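Long-range contacts in NALP (Neisseria meningitidis, PDB 1UYN), which forms the outer-membrane translocator pore of an autotransporter, through which the secreted serine protease passenger domain reaches the bacterial surface: residues T12-S17 with W95-A100; I46-D52 with G67-G73; A86-R92 with T104-F110. All blocks are in the same frame, centred on the assembly; numbering follows the deposited sequence.

Contact 1: T12-S17 with W95-A100; sequences TVYADS and WSENSA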
loop_
_atom_site.group_PDB
_atom_site.type_symbol
_atom_site.label_atom_id
_atom_site.label_comp_id
_atom_site.label_asym_id
_atom_site.label_seq_id
_atom_site.Cartn_x
_atom_site.Cartn_y
_atom_site.Cartn_z
ATOM N N THR A 12 -5.003 -7.356 -21.343
ATOM C CA THR A 12 -5.181 -6.328 -20.324
ATOM C C THR A 12 -4.916 -6.905 -18.947
ATOM O O THR A 12 -4.781 -6.131 -17.977
ATOM C CB THR A 12 -6.616 -5.815 -20.292
ATOM O OG1 THR A 12 -7.498 -6.933 -20.124
ATOM C CG2 THR A 12 -7.022 -5.127 -21.586
ATOM N N VAL A 13 -4.884 -8.241 -18.850
ATOM C CA VAL A 13 -4.687 -8.910 -17.570
ATOM C C VAL A 13 -3.311 -8.654 -16.971
ATOM O O VAL A 13 -3.189 -8.502 -15.747
ATOM C CB VAL A 13 -4.997 -10.433 -17.618
ATOM C CG1 VAL A 13 -3.917 -11.245 -18.411
ATOM C CG2 VAL A 13 -5.160 -10.960 -16.213
ATOM N N TYR A 14 -2.291 -8.533 -17.795
ATOM C CA TYR A 14 -1.015 -8.131 -17.255
ATOM C C TYR A 14 -0.998 -6.682 -16.748
ATOM O O TYR A 14 -0.475 -6.431 -15.684
ATOM C CB TYR A 14 0.082 -8.379 -18.246
ATOM C CG TYR A 14 0.198 -9.818 -18.558
ATOM C CD1 TYR A 14 0.965 -10.626 -17.786
ATOM C CD2 TYR A 14 -0.482 -10.379 -19.635
ATOM C CE1 TYR A 14 1.050 -11.984 -18.057
ATOM C CE2 TYR A 14 -0.389 -11.730 -19.923
ATOM C CZ TYR A 14 0.370 -12.516 -19.122
ATOM O OH TYR A 14 0.491 -13.841 -19.354
ATOM N N ALA A 15 -1.548 -5.732 -17.505
ATOM C CA ALA A 15 -1.610 -4.329 -17.050
ATOM C C ALA A 15 -2.355 -4.200 -15.732
ATOM O O ALA A 15 -1.921 -3.507 -14.845
ATOM C CB ALA A 15 -2.297 -3.439 -18.087
ATOM N N ASP A 16 -3.484 -4.885 -15.642
ATOM C CA ASP A 16 -4.394 -4.808 -14.527
ATOM C C ASP A 16 -3.853 -5.404 -13.253
ATOM O O ASP A 16 -4.086 -4.867 -12.170
ATOM C CB ASP A 16 -5.679 -5.560 -14.899
ATOM C CG ASP A 16 -6.509 -4.823 -15.931
ATOM O OD1 ASP A 16 -6.197 -3.654 -16.201
ATOM O OD2 ASP A 16 -7.483 -5.321 -16.545
ATOM N N SER A 17 -3.193 -6.548 -13.359
ATOM C CA SER A 17 -2.573 -7.185 -12.187
ATOM C C SER A 17 -1.434 -6.332 -11.674
ATOM O O SER A 17 -1.364 -6.026 -10.481
ATOM C CB SER A 17 -2.086 -8.578 -12.491
ATOM O OG SER A 17 -1.366 -8.621 -13.709
ATOM N N TRP A 95 -5.798 -11.172 -8.695
ATOM C CA TRP A 95 -6.575 -10.309 -9.548
ATOM C C TRP A 95 -7.369 -11.187 -10.584
ATOM O O TRP A 95 -6.824 -12.037 -11.267
ATOM C CB TRP A 95 -5.659 -9.295 -10.226
ATOM C CG TRP A 95 -6.352 -8.637 -11.381
ATOM C CD1 TRP A 95 -6.326 -9.047 -12.674
ATOM C CD2 TRP A 95 -7.255 -7.523 -11.327
ATOM N NE1 TRP A 95 -7.123 -8.234 -13.435
ATOM C CE2 TRP A 95 -7.701 -7.284 -12.637
ATOM C CE3 TRP A 95 -7.720 -6.692 -10.298
ATOM C CZ2 TRP A 95 -8.601 -6.267 -12.959
ATOM C CZ3 TRP A 95 -8.620 -5.663 -10.618
ATOM C CH2 TRP A 95 -9.054 -5.471 -11.937
ATOM N N SER A 96 -8.666 -10.934 -10.681
ATOM C CA SER A 96 -9.569 -11.699 -11.539
ATOM C C SER A 96 -10.213 -10.810 -12.568
ATOM O O SER A 96 -10.406 -9.647 -12.322
ATOM C CB SER A 96 -10.690 -12.320 -10.709
ATOM O OG SER A 96 -10.365 -13.645 -10.446
ATOM N N GLU A 97 -10.606 -11.403 -13.682
ATOM C CA GLU A 97 -11.203 -10.710 -14.821
ATOM C C GLU A 97 -12.038 -11.734 -15.570
ATOM O O GLU A 97 -11.947 -12.934 -15.278
ATOM C CB GLU A 97 -10.116 -10.293 -15.779
ATOM C CG GLU A 97 -9.544 -8.933 -15.543
ATOM C CD GLU A 97 -8.395 -8.636 -16.497
ATOM O OE1 GLU A 97 -8.351 -9.228 -17.586
ATOM O OE2 GLU A 97 -7.531 -7.803 -16.155
ATOM N N ASN A 98 -12.811 -11.300 -16.562
ATOM C CA ASN A 98 -13.347 -12.255 -17.498
ATOM C C ASN A 98 -12.105 -12.915 -18.119
ATOM O O ASN A 98 -11.127 -12.225 -18.499
ATOM C CB ASN A 98 -14.246 -11.600 -18.572
ATOM C CG ASN A 98 -14.744 -12.622 -19.642
ATOM O OD1 ASN A 98 -15.477 -13.588 -19.316
ATOM N ND2 ASN A 98 -14.335 -12.416 -20.918
ATOM N N SER A 99 -12.108 -14.247 -18.152
ATOM C CA SER A 99 -11.180 -14.975 -19.004
ATOM C C SER A 99 -9.808 -15.286 -18.418
ATOM O O SER A 99 -9.002 -15.954 -19.086
ATOM C CB SER A 99 -10.972 -14.212 -20.339
ATOM O OG SER A 99 -11.928 -14.620 -21.295
ATOM N N ALA A 100 -9.524 -14.810 -17.207
ATOM C CA ALA A 100 -8.136 -14.725 -16.744
ATOM C C ALA A 100 -8.014 -14.314 -15.297
ATOM O O ALA A 100 -8.741 -13.446 -14.818
ATOM C CB ALA A 100 -7.355 -13.704 -17.591
#
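The N-terminal end of the helix that fills the barrel pore meets a tight hairpin turn of the wall here, D16 and V13 of helix 12-34 packing on W95, E97 and A100. The D16 methylene lies over one face of the W95 indole, offset toward the rim, with CB 3.4 Å from W95 NE1. With chi1 at 165°, the W95 side chain extends away from its own backbone N and lays this face against the helix. The indole N-H is used within its own strand: W95 NE1 donates to E97 OE2 at 2.8 Å, close to the ring plane, at an N-H...O angle of 158°, though it meets the oxygen from above the carboxylate plane. This bond fixes the E97 carboxylate beside the indole, facing the helix, its plane 75° from that of D16. The acid oxygens D16 OD2 and E97 OE2 are 2.5 Å apart.

In this autotransporter barrel, strands 82-97 and 100-117 are joined by a type II turn from E97 to A100, and S99 takes the positive phi of its third position. A100 suits the end of the turn because its small CB fits against V13. V13 CG2, which A100 CB approaches at 3.8 Å, also lies at the edge of the W95 ring, near its plane. V13 also rests on I136 of strand 121-139, and the backbone oxygen of D16 accepts a bond from Q58 NE2.

Contact 2: I46-D52 with G67-G73; sequences IAQTQQD and GSTQTVG. With CXE (pentaethylene glycol monodecyl ether), chain B.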
loop_
_atom_site.group_PDB
_atom_site.type_symbol
_atom_site.label_atom_id
_atom_site.label_comp_id
_atom_site.label_asym_id
_atom_site.label_seq_id
_atom_site.Cartn_x
_atom_site.Cartn_y
_atom_site.Cartn_z
ATOM N N ILE A 46 7.174 -4.596 15.493
ATOM C CA ILE A 46 5.778 -4.642 15.053
ATOM C C ILE A 46 5.516 -5.745 14.024
ATOM O O ILE A 46 6.192 -5.816 13.013
ATOM C CB ILE A 46 5.373 -3.282 14.456
ATOM C CG1 ILE A 46 5.960 -2.099 15.270
ATOM C CG2 ILE A 46 3.851 -3.154 14.424
ATOM C CD1 ILE A 46 6.780 -1.118 14.374
ATOM N N ALA A 47 4.542 -6.600 14.289
ATOM C CA ALA A 47 4.102 -7.621 13.328
ATOM C C ALA A 47 2.647 -7.360 12.943
ATOM O O ALA A 47 1.802 -7.180 13.820
ATOM C CB ALA A 47 4.218 -9.010 13.948
ATOM N N GLN A 48 2.355 -7.387 11.648
ATOM C CA GLN A 48 1.080 -6.911 11.097
ATOM C C GLN A 48 0.606 -7.815 9.948
ATOM O O GLN A 48 1.406 -8.303 9.143
ATOM C CB GLN A 48 1.251 -5.482 10.537
ATOM C CG GLN A 48 0.463 -4.403 11.208
ATOM C CD GLN A 48 1.119 -3.018 11.143
ATOM O OE1 GLN A 48 0.946 -2.287 10.178
ATOM N NE2 GLN A 48 1.860 -2.662 12.171
ATOM N N THR A 49 -0.708 -8.021 9.893
ATOM C CA THR A 49 -1.399 -8.462 8.678
ATOM C C THR A 49 -2.342 -7.406 8.090
ATOM O O THR A 49 -3.277 -6.965 8.751
ATOM C CB THR A 49 -2.215 -9.694 9.001
ATOM O OG1 THR A 49 -1.334 -10.686 9.508
ATOM C CG2 THR A 49 -2.789 -10.321 7.722
ATOM N N GLN A 50 -2.114 -7.030 6.839
ATOM C CA GLN A 50 -3.046 -6.155 6.128
ATOM C C GLN A 50 -3.792 -7.004 5.103
ATOM O O GLN A 50 -3.152 -7.619 4.299
ATOM C CB GLN A 50 -2.281 -5.005 5.474
ATOM C CG GLN A 50 -3.038 -4.230 4.395
ATOM C CD GLN A 50 -2.124 -3.225 3.632
ATOM O OE1 GLN A 50 -2.013 -3.281 2.389
ATOM N NE2 GLN A 50 -1.490 -2.308 4.374
ATOM N N GLN A 51 -5.124 -7.089 5.180
ATOM C CA GLN A 51 -5.971 -7.676 4.108
ATOM C C GLN A 51 -6.630 -6.588 3.223
ATOM O O GLN A 51 -7.041 -5.553 3.706
ATOM C CB GLN A 51 -7.073 -8.590 4.666
ATOM C CG GLN A 51 -6.608 -9.685 5.640
ATOM C CD GLN A 51 -5.637 -10.712 5.007
ATOM O OE1 GLN A 51 -4.858 -11.355 5.717
ATOM N NE2 GLN A 51 -5.704 -10.876 3.690
ATOM N N ASP A 52 -6.743 -6.866 1.931
ATOM C CA ASP A 52 -7.243 -5.939 0.909
ATOM C C ASP A 52 -8.297 -6.640 0.091
ATOM O O ASP A 52 -8.192 -7.837 -0.134
ATOM C CB ASP A 52 -6.114 -5.522 -0.016
ATOM C CG ASP A 52 -5.322 -4.378 0.524
ATOM O OD1 ASP A 52 -5.920 -3.284 0.671
ATOM O OD2 ASP A 52 -4.103 -4.454 0.836
ATOM N N GLY A 67 -5.988 -9.442 -1.372
ATOM C CA GLY A 67 -4.595 -9.342 -1.017
ATOM C C GLY A 67 -4.364 -9.498 0.454
ATOM O O GLY A 67 -5.123 -9.029 1.250
ATOM N N SER A 68 -3.250 -10.134 0.771
ATOM C CA SER A 68 -2.777 -10.325 2.114
ATOM C C SER A 68 -1.293 -9.994 2.222
ATOM O O SER A 68 -0.496 -10.490 1.457
ATOM C CB SER A 68 -2.962 -11.783 2.450
ATOM O OG SER A 68 -2.707 -11.999 3.819
ATOM N N THR A 69 -0.908 -9.238 3.227
ATOM C CA THR A 69 0.482 -8.844 3.405
ATOM C C THR A 69 0.877 -9.026 4.837
ATOM O O THR A 69 0.260 -8.433 5.695
ATOM C CB THR A 69 0.635 -7.358 3.070
ATOM O OG1 THR A 69 0.116 -7.107 1.762
ATOM C CG2 THR A 69 2.131 -6.964 2.987
ATOM N N GLN A 70 1.891 -9.849 5.107
ATOM C CA GLN A 70 2.498 -9.902 6.451
ATOM C C GLN A 70 3.717 -9.014 6.475
ATOM O O GLN A 70 4.507 -9.013 5.539
ATOM C CB GLN A 70 2.894 -11.297 6.876
ATOM C CG GLN A 70 1.930 -12.420 6.436
ATOM C CD GLN A 70 0.503 -12.157 6.797
ATOM O OE1 GLN A 70 0.163 -12.107 7.977
ATOM N NE2 GLN A 70 -0.342 -11.987 5.791
ATOM N N THR A 71 3.830 -8.223 7.530
ATOM C CA THR A 71 4.964 -7.341 7.705
ATOM C C THR A 71 5.506 -7.498 9.095
ATOM O O THR A 71 4.743 -7.619 10.050
ATOM C CB THR A 71 4.542 -5.866 7.478
ATOM O OG1 THR A 71 3.426 -5.539 8.329
ATOM C CG2 THR A 71 4.021 -5.677 6.050
ATOM N N VAL A 72 6.821 -7.487 9.201
ATOM C CA VAL A 72 7.502 -7.284 10.465
ATOM C C VAL A 72 8.314 -6.011 10.316
ATOM O O VAL A 72 8.805 -5.718 9.239
ATOM C CB VAL A 72 8.367 -8.456 10.826
ATOM C CG1 VAL A 72 9.190 -8.161 12.051
ATOM C CG2 VAL A 72 7.517 -9.653 11.109
ATOM N N GLY A 73 8.439 -5.249 11.404
ATOM C CA GLY A 73 9.003 -3.909 11.329
ATOM C C GLY A 73 9.509 -3.397 12.667
ATOM O O GLY A 73 9.111 -3.858 13.697
HETATM C C1 CXE B . 2.108 -14.005 2.949
HETATM C C2 CXE B . 2.954 -14.941 3.795
HETATM C C3 CXE B . 4.236 -14.290 4.323
HETATM C C4 CXE B . 4.704 -14.895 5.650
HETATM C C5 CXE B . 6.056 -14.323 6.079
HETATM C C6 CXE B . 6.021 -13.242 7.176
HETATM C C7 CXE B . 6.760 -11.939 6.788
HETATM C C8 CXE B . 7.841 -11.529 7.796
HETATM C C9 CXE B . 9.109 -10.856 7.225
HETATM C C10 CXE B . 10.398 -11.474 7.810
HETATM O O11 CXE B . 11.422 -10.538 8.164
HETATM C C12 CXE B . 11.214 -9.968 9.456
HETATM C C13 CXE B . 12.259 -8.909 9.824
HETATM O O14 CXE B . 12.003 -7.537 9.382
HETATM C C15 CXE B . 12.655 -6.552 10.231
HETATM C C16 CXE B . 12.930 -5.186 9.588
HETATM O O17 CXE B . 14.329 -4.929 9.399
HETATM C C18 CXE B . 14.982 -4.225 10.461
HETATM C C19 CXE B . 16.437 -3.929 10.088
HETATM O O20 CXE B . 17.161 -3.313 11.173
HETATM C C21 CXE B . 18.366 -2.668 10.734
HETATM C C22 CXE B . 19.496 -2.753 11.755
HETATM O O23 CXE B . 19.626 -1.510 12.447
HETATM C C24 CXE B . 20.829 -0.757 12.247
HETATM C C25 CXE B . 20.836 0.539 13.074
HETATM O O26 CXE B . 20.510 1.667 12.264
HETATM O O HOH W 1 -2.490 -6.639 1.592
#
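From I46 paired with G73 to D52 paired with G67, two antiparallel strands run in unbroken register, joined by eight backbone hydrogen bonds of which G73 N to I46 O is weak. They form the first β-hairpin of the twelve-stranded transmembrane barrel, strands 43-57 and 62-79, and the alternation of side chains gives the wall two different faces.

I46, Q48, Q50, D52, T69 and T71 point to the face on the pore side, where helix 12-34 lies; G67 and G73 are the bare positions there. Most of these side chains are polar, as suits a hydrophilic channel: D52 OD1 makes a salt bridge with R27 of the helix, and T69 OG1 is hydrogen-bonded to R28. One water bridges the two strands on this side, 2.8 Å from D52 OD2 and 2.7 Å from T69 OG1, and it also lies within hydrogen-bonding distance of the backbone oxygen of Q50, with more acceptors around it than it has protons.

The other face carries A47, T49, Q51, S68, Q70 and V72. The detergent pentaethylene glycol monodecyl ether runs along it: its alkyl carbon C3 is 3.6 Å from Q70 CG, and its C12, in the ether part, is 3.5 Å from V72 CB, as befits a surface turned to the membrane. Polar groups on this face pair with one another. S68 OG donates to Q51 OE1, nearly at right angles to the C=O bond (102°). Q70 bends at chi2 (-52°), which turns its amide beside T49 while CB and CG stay against the detergent; there T49 OG1 donates to Q70 OE1 at 2.6 Å, tilted 26° from the carbonyl plane.

Contact 3: A86-R92 with T104-F110; sequences ATLGMGR and TDSISLF. With CXE (pentaethylene glycol monodecyl ether), chain B.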
loop_
_atom_site.group_PDB
_atom_site.type_symbol
_atom_site.label_atom_id
_atom_site.label_comp_id
_atom_site.label_asym_id
_atom_site.label_seq_id
_atom_site.Cartn_x
_atom_site.Cartn_y
_atom_site.Cartn_z
ATOM N N ALA A 86 11.720 0.795 9.670
ATOM C CA ALA A 86 12.132 -0.094 8.641
ATOM C C ALA A 86 11.238 -1.327 8.796
ATOM O O ALA A 86 11.066 -1.892 9.882
ATOM C CB ALA A 86 13.608 -0.412 8.788
ATOM N N THR A 87 10.657 -1.727 7.673
ATOM C CA THR A 87 9.704 -2.834 7.640
ATOM C C THR A 87 9.977 -3.716 6.451
ATOM O O THR A 87 10.419 -3.273 5.392
ATOM C CB THR A 87 8.258 -2.306 7.607
ATOM O OG1 THR A 87 7.854 -1.970 8.945
ATOM C CG2 THR A 87 7.281 -3.394 7.209
ATOM N N LEU A 88 9.744 -4.986 6.670
ATOM C CA LEU A 88 9.874 -5.984 5.631
ATOM C C LEU A 88 8.534 -6.666 5.465
ATOM O O LEU A 88 7.860 -7.007 6.420
ATOM C CB LEU A 88 10.960 -6.952 5.988
ATOM C CG LEU A 88 11.845 -7.302 4.809
ATOM C CD1 LEU A 88 13.331 -7.442 5.189
ATOM C CD2 LEU A 88 11.280 -8.625 4.241
ATOM N N GLY A 89 8.137 -6.785 4.203
ATOM C CA GLY A 89 6.790 -7.146 3.853
ATOM C C GLY A 89 6.865 -8.223 2.818
ATOM O O GLY A 89 7.594 -8.078 1.829
ATOM N N MET A 90 6.095 -9.285 3.070
ATOM C CA MET A 90 5.805 -10.317 2.099
ATOM C C MET A 90 4.306 -10.374 1.811
ATOM O O MET A 90 3.466 -10.442 2.701
ATOM C CB MET A 90 6.401 -11.628 2.560
ATOM C CG MET A 90 7.924 -11.467 2.736
ATOM S SD MET A 90 9.013 -12.974 3.002
ATOM C CE MET A 90 10.745 -12.190 3.454
ATOM N N GLY A 91 3.993 -10.298 0.527
ATOM C CA GLY A 91 2.646 -10.161 0.037
ATOM C C GLY A 91 2.201 -11.293 -0.872
ATOM O O GLY A 91 2.956 -11.905 -1.597
ATOM N N ARG A 92 0.928 -11.574 -0.818
ATOM C CA ARG A 92 0.335 -12.422 -1.796
ATOM C C ARG A 92 -0.985 -11.773 -2.127
ATOM O O ARG A 92 -1.761 -11.472 -1.247
ATOM C CB ARG A 92 0.137 -13.819 -1.236
ATOM C CG ARG A 92 -0.964 -14.580 -1.925
ATOM C CD ARG A 92 -0.493 -15.613 -2.896
ATOM N NE ARG A 92 -0.448 -16.914 -2.227
ATOM C CZ ARG A 92 0.317 -17.920 -2.632
ATOM N NH1 ARG A 92 1.098 -17.787 -3.723
ATOM N NH2 ARG A 92 0.292 -19.064 -1.943
ATOM N N THR A 104 0.004 -12.433 -7.635
ATOM C CA THR A 104 1.194 -11.660 -7.366
ATOM C C THR A 104 1.810 -12.051 -6.029
ATOM O O THR A 104 1.166 -11.955 -4.963
ATOM C CB THR A 104 0.835 -10.152 -7.275
ATOM O OG1 THR A 104 0.129 -9.700 -8.451
ATOM C CG2 THR A 104 2.096 -9.291 -7.251
ATOM N N ASP A 105 3.086 -12.405 -6.068
ATOM C CA ASP A 105 3.891 -12.513 -4.878
ATOM C C ASP A 105 4.810 -11.362 -4.771
ATOM O O ASP A 105 5.384 -10.925 -5.758
ATOM C CB ASP A 105 4.729 -13.762 -4.949
ATOM C CG ASP A 105 3.919 -14.941 -4.821
ATOM O OD1 ASP A 105 2.771 -14.865 -4.309
ATOM O OD2 ASP A 105 4.338 -16.002 -5.202
ATOM N N SER A 106 5.013 -10.867 -3.567
ATOM C CA SER A 106 5.875 -9.700 -3.466
ATOM C C SER A 106 6.699 -9.646 -2.223
ATOM O O SER A 106 6.343 -10.166 -1.154
ATOM C CB SER A 106 5.061 -8.435 -3.630
ATOM O OG SER A 106 4.007 -8.391 -2.669
ATOM N N ILE A 107 7.874 -9.078 -2.395
ATOM C CA ILE A 107 8.772 -8.875 -1.269
ATOM C C ILE A 107 9.262 -7.474 -1.315
ATOM O O ILE A 107 9.845 -7.062 -2.285
ATOM C CB ILE A 107 9.917 -9.896 -1.244
ATOM C CG1 ILE A 107 9.300 -11.287 -1.005
ATOM C CG2 ILE A 107 10.896 -9.545 -0.115
ATOM C CD1 ILE A 107 10.281 -12.493 -1.049
ATOM N N SER A 108 9.051 -6.774 -0.210
ATOM C CA SER A 108 9.283 -5.351 -0.151
ATOM C C SER A 108 9.873 -4.940 1.155
ATOM O O SER A 108 9.447 -5.413 2.222
ATOM C CB SER A 108 7.959 -4.610 -0.304
ATOM O OG SER A 108 7.327 -4.944 -1.511
ATOM N N LEU A 109 10.820 -4.017 1.050
ATOM C CA LEU A 109 11.362 -3.301 2.161
ATOM C C LEU A 109 10.767 -1.896 2.183
ATOM O O LEU A 109 10.790 -1.188 1.204
ATOM C CB LEU A 109 12.841 -3.199 1.997
ATOM C CG LEU A 109 13.484 -2.177 2.930
ATOM C CD1 LEU A 109 13.332 -2.547 4.436
ATOM C CD2 LEU A 109 14.973 -2.051 2.530
ATOM N N PHE A 110 10.263 -1.471 3.329
ATOM C CA PHE A 110 9.797 -0.098 3.495
ATOM C C PHE A 110 10.617 0.633 4.529
ATOM O O PHE A 110 10.957 0.058 5.530
ATOM C CB PHE A 110 8.345 -0.116 3.946
ATOM C CG PHE A 110 7.471 -0.964 3.083
ATOM C CD1 PHE A 110 7.421 -2.327 3.262
ATOM C CD2 PHE A 110 6.732 -0.402 2.068
ATOM C CE1 PHE A 110 6.614 -3.106 2.457
ATOM C CE2 PHE A 110 5.933 -1.178 1.284
ATOM C CZ PHE A 110 5.865 -2.534 1.493
HETATM C C1 CXE B . 2.108 -14.005 2.949
HETATM C C2 CXE B . 2.954 -14.941 3.795
HETATM C C3 CXE B . 4.236 -14.290 4.323
HETATM C C4 CXE B . 4.704 -14.895 5.650
HETATM C C5 CXE B . 6.056 -14.323 6.079
HETATM C C6 CXE B . 6.021 -13.242 7.176
HETATM C C7 CXE B . 6.760 -11.939 6.788
HETATM C C8 CXE B . 7.841 -11.529 7.796
HETATM C C9 CXE B . 9.109 -10.856 7.225
HETATM C C10 CXE B . 10.398 -11.474 7.810
HETATM O O11 CXE B . 11.422 -10.538 8.164
HETATM C C12 CXE B . 11.214 -9.968 9.456
HETATM C C13 CXE B . 12.259 -8.909 9.824
HETATM O O14 CXE B . 12.003 -7.537 9.382
HETATM C C15 CXE B . 12.655 -6.552 10.231
HETATM C C16 CXE B . 12.930 -5.186 9.588
HETATM O O17 CXE B . 14.329 -4.929 9.399
HETATM C C18 CXE B . 14.982 -4.225 10.461
HETATM C C19 CXE B . 16.437 -3.929 10.088
HETATM O O20 CXE B . 17.161 -3.313 11.173
HETATM C C21 CXE B . 18.366 -2.668 10.734
HETATM C C22 CXE B . 19.496 -2.753 11.755
HETATM O O23 CXE B . 19.626 -1.510 12.447
HETATM C C24 CXE B . 20.829 -0.757 12.247
HETATM C C25 CXE B . 20.836 0.539 13.074
HETATM O O26 CXE B . 20.510 1.667 12.264
#
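M90 and I107 lie side by side and point the same way, M90 CG 4.0 Å from I107 CG1, and L88 CD2 touches the CG2 branch of I107 more loosely. Next along this face, R92 and D105 form a weak salt bridge, R92 NH1 to D105 OD1 at 3.4 Å, their planar groups 41° apart; bends at chi2 and chi3 bring the guanidinium alongside the carboxylate. Six backbone hydrogen bonds hold the pairs T87-F110, G89-S108 and G91-S106, within the β-hairpin of strands 82-97 and 100-117, the third and fourth strands of the transmembrane barrel. Apolar L88, M90, I107 and L109 suit a wall turned to lipid, and a bound detergent molecule lies there, its O14 3.6 Å from L88 CB.

On the pore side the glycines make room for their neighbours: the F110 ring turns its edge to G89, CE1 4.3 Å from G89 CA, and S106 OG sits 3.5 Å from G91 CA. T87 CG2 packs at F110 CD1. Further out, helix 12-34 backs this face, with R28 and V32 against F110, H21 against S106, and Q25 NE2 bonded to S108 OG.

All three contacts belong to one barrel and its internal helix. Contact 2 joins the first and second strands and contact 3 the third and fourth, their centres 9 Å apart, and the pairing of 62-79 with 82-97 sews them together: V72 O and L88 N lie 2.8 Å apart, as do S68 N and R92 O, both probably hydrogen-bonded. The detergent lies along this seam, touching both contacts on the outer face. Contact 1 sits further along the barrel, its centre about 24 Å from that of contact 2 and 22 Å from that of contact 3; it shares strand 82-97 with contact 3. Helix 12-34, whose N-terminal part lies in contact 1, backs the pore side of the other two.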